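Local coordinates for protein putative Acetyltransferase (Pyrococcus horikoshii, PDB 3DDD) that is a putative acetyltransferase of the GNAT family that binds coenzyme A and probably transfers acyl groups, at residues E152-R157 with I252-P257. Numbering follows the deposited sequence. Where two conformers were deposited one is given.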
loop_
_atom_site.group_PDB
_atom_site.type_symbol
_atom_site.label_atom_id
_atom_site.label_comp_id
_atom_site.label_asym_id
_atom_site.label_seq_id
_atom_site.Cartn_x
_atom_site.Cartn_y
_atom_site.Cartn_z
ATOM N N GLU A 152 -3.337 17.521 -15.853
ATOM C CA GLU A 152 -2.645 18.479 -16.698
ATOM C C GLU A 152 -1.348 18.984 -16.105
ATOM O O GLU A 152 -1.239 19.183 -14.897
ATOM C CB GLU A 152 -3.559 19.663 -17.035
ATOM C CG GLU A 152 -4.761 19.200 -17.861
ATOM C CD GLU A 152 -5.570 20.338 -18.431
ATOM O OE1 GLU A 152 -4.984 21.237 -19.096
ATOM O OE2 GLU A 152 -6.803 20.289 -18.222
ATOM N N ARG A 153 -0.380 19.197 -16.993
ATOM C CA ARG A 153 0.941 19.725 -16.649
ATOM C C ARG A 153 0.813 21.222 -16.338
ATOM O O ARG A 153 0.434 22.016 -17.208
ATOM C CB ARG A 153 1.895 19.499 -17.836
ATOM C CG ARG A 153 3.342 19.926 -17.639
ATOM C CD ARG A 153 4.118 20.083 -18.978
ATOM N NE ARG A 153 5.157 21.102 -18.818
ATOM C CZ ARG A 153 5.077 22.370 -19.220
ATOM N NH1 ARG A 153 4.021 22.817 -19.901
ATOM N NH2 ARG A 153 6.084 23.199 -18.959
ATOM N N PRO A 154 1.097 21.614 -15.088
ATOM C CA PRO A 154 1.211 23.057 -14.830
ATOM C C PRO A 154 2.306 23.701 -15.700
ATOM O O PRO A 154 3.349 23.109 -15.936
ATOM C CB PRO A 154 1.578 23.114 -13.348
ATOM C CG PRO A 154 1.082 21.888 -12.782
ATOM C CD PRO A 154 1.305 20.830 -13.857
ATOM N N ILE A 155 2.040 24.894 -16.196
ATOM C CA ILE A 155 3.008 25.666 -16.971
ATOM C C ILE A 155 3.856 26.414 -15.959
ATOM O O ILE A 155 3.496 27.492 -15.502
ATOM C CB ILE A 155 2.295 26.677 -17.886
ATOM C CG1 ILE A 155 1.392 25.958 -18.881
ATOM C CG2 ILE A 155 3.288 27.558 -18.628
ATOM C CD1 ILE A 155 0.653 26.927 -19.766
ATOM N N LYS A 156 4.964 25.823 -15.573
ATOM C CA LYS A 156 5.688 26.279 -14.395
ATOM C C LYS A 156 6.932 25.432 -14.293
ATOM O O LYS A 156 6.832 24.249 -14.029
ATOM C CB LYS A 156 4.830 26.114 -13.127
ATOM C CG LYS A 156 5.556 26.436 -11.827
ATOM C CD LYS A 156 4.603 26.818 -10.690
ATOM C CE LYS A 156 5.370 27.517 -9.536
ATOM N NZ LYS A 156 4.546 27.837 -8.311
ATOM N N ARG A 157 8.092 26.027 -14.534
ATOM C CA ARG A 157 9.359 25.296 -14.502
ATOM C C ARG A 157 9.717 25.055 -13.057
ATOM O O ARG A 157 9.347 25.850 -12.183
ATOM C CB ARG A 157 10.482 26.115 -15.172
ATOM N N ILE A 252 -2.212 19.751 -5.050
ATOM C CA ILE A 252 -2.468 19.033 -6.304
ATOM C C ILE A 252 -3.432 19.757 -7.242
ATOM O O ILE A 252 -3.525 19.406 -8.415
ATOM C CB ILE A 252 -2.911 17.581 -6.052
ATOM C CG1 ILE A 252 -4.236 17.521 -5.279
ATOM C CG2 ILE A 252 -1.799 16.849 -5.299
ATOM C CD1 ILE A 252 -4.995 16.224 -5.495
ATOM N N LYS A 253 -4.106 20.793 -6.740
ATOM C CA LYS A 253 -5.090 21.516 -7.527
ATOM C C LYS A 253 -4.546 22.078 -8.822
ATOM O O LYS A 253 -5.277 22.145 -9.798
ATOM C CB LYS A 253 -5.737 22.629 -6.693
ATOM C CG LYS A 253 -6.737 22.090 -5.656
ATOM C CD LYS A 253 -7.377 23.222 -4.766
ATOM C CE LYS A 253 -8.476 22.647 -3.836
ATOM N NZ LYS A 253 -8.775 23.554 -2.694
ATOM N N ILE A 254 -3.275 22.455 -8.861
ATOM C CA ILE A 254 -2.716 23.008 -10.120
ATOM C C ILE A 254 -2.626 21.956 -11.247
ATOM O O ILE A 254 -2.395 22.298 -12.410
ATOM C CB ILE A 254 -1.326 23.693 -9.919
ATOM C CG1 ILE A 254 -0.328 22.736 -9.243
ATOM C CG2 ILE A 254 -1.496 24.959 -9.110
ATOM C CD1 ILE A 254 1.081 23.255 -9.213
ATOM N N PHE A 255 -2.800 20.687 -10.895
ATOM C CA PHE A 255 -2.810 19.605 -11.877
ATOM C C PHE A 255 -4.242 19.299 -12.346
ATOM O O PHE A 255 -4.462 18.380 -13.106
ATOM C CB PHE A 255 -2.168 18.348 -11.274
ATOM C CG PHE A 255 -0.700 18.501 -10.950
ATOM C CD1 PHE A 255 -0.285 18.979 -9.723
ATOM C CD2 PHE A 255 0.264 18.107 -11.865
ATOM C CE1 PHE A 255 1.068 19.099 -9.420
ATOM C CE2 PHE A 255 1.621 18.225 -11.589
ATOM C CZ PHE A 255 2.025 18.729 -10.358
ATOM N N LYS A 256 -5.224 20.047 -11.857
ATOM C CA LYS A 256 -6.603 19.845 -12.255
ATOM C C LYS A 256 -6.957 18.400 -11.992
ATOM O O LYS A 256 -7.321 17.664 -12.907
ATOM C CB LYS A 256 -6.775 20.142 -13.747
ATOM C CG LYS A 256 -6.178 21.466 -14.234
ATOM C CD LYS A 256 -7.185 22.539 -14.300
ATOM C CE LYS A 256 -6.563 23.846 -14.846
ATOM N NZ LYS A 256 -6.957 24.127 -16.244
ATOM N N PRO A 257 -6.854 17.978 -10.738
ATOM C CA PRO A 257 -6.934 16.558 -10.451
ATOM C C PRO A 257 -8.332 15.948 -10.600
ATOM O O PRO A 257 -9.330 16.643 -10.573
ATOM C CB PRO A 257 -6.457 16.479 -8.998
ATOM C CG PRO A 257 -6.881 17.727 -8.410
ATOM C CD PRO A 257 -6.704 18.771 -9.510
#
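Glu152 and Phe255 are joined through their backbones by one hydrogen bond. Glu152 N donates to Phe255 O at 3.1 Å, and the N-H...O angle is 160°. A weaker CA-H...O contact runs the other way, with Phe255 CA 3.4 Å from Glu152 O. The two chains are thus held at this point by main-chain atoms. The side chains of Glu152 and Lys256 may add a weak attraction. Glu152 OE2 and Lys256 NZ stand 4.3 Å apart, too far for a salt bridge.

The packing centres on Pro154. Its CG sits over one face of the Phe255 ring, close to the ring normal and 3.9 Å from the centroid, a CH-pi contact. Pro154 CD meets the ring nearer its rim, 3.5 Å from Phe255 CE2. The Phe255 side chain has CG anti to the carbonyl carbon (chi1 -65°), which brings the ring beneath the proline. Ile254 closes in on Pro154 as well. Its CG1 lies between the backbone N and the carbonyl carbon (chi1 54°), and CD1 at the end of this branch comes 3.8 Å from Pro154 CG. An alanine in place of Phe255 would probably leave Pro154 without the ring face it rests on and open a gap below it.

This is a surface contact away from the coenzyme A site. It joins the loop after strand 140-149 to the turn between helix 246-252 and strand 258-267. Helix 221-233 packs against both loops: Leu229 touches Pro154, while Leu228 and Phe232 meet Phe255. Leu150, just beyond strand 140-149, also touches the Phe255 side chain.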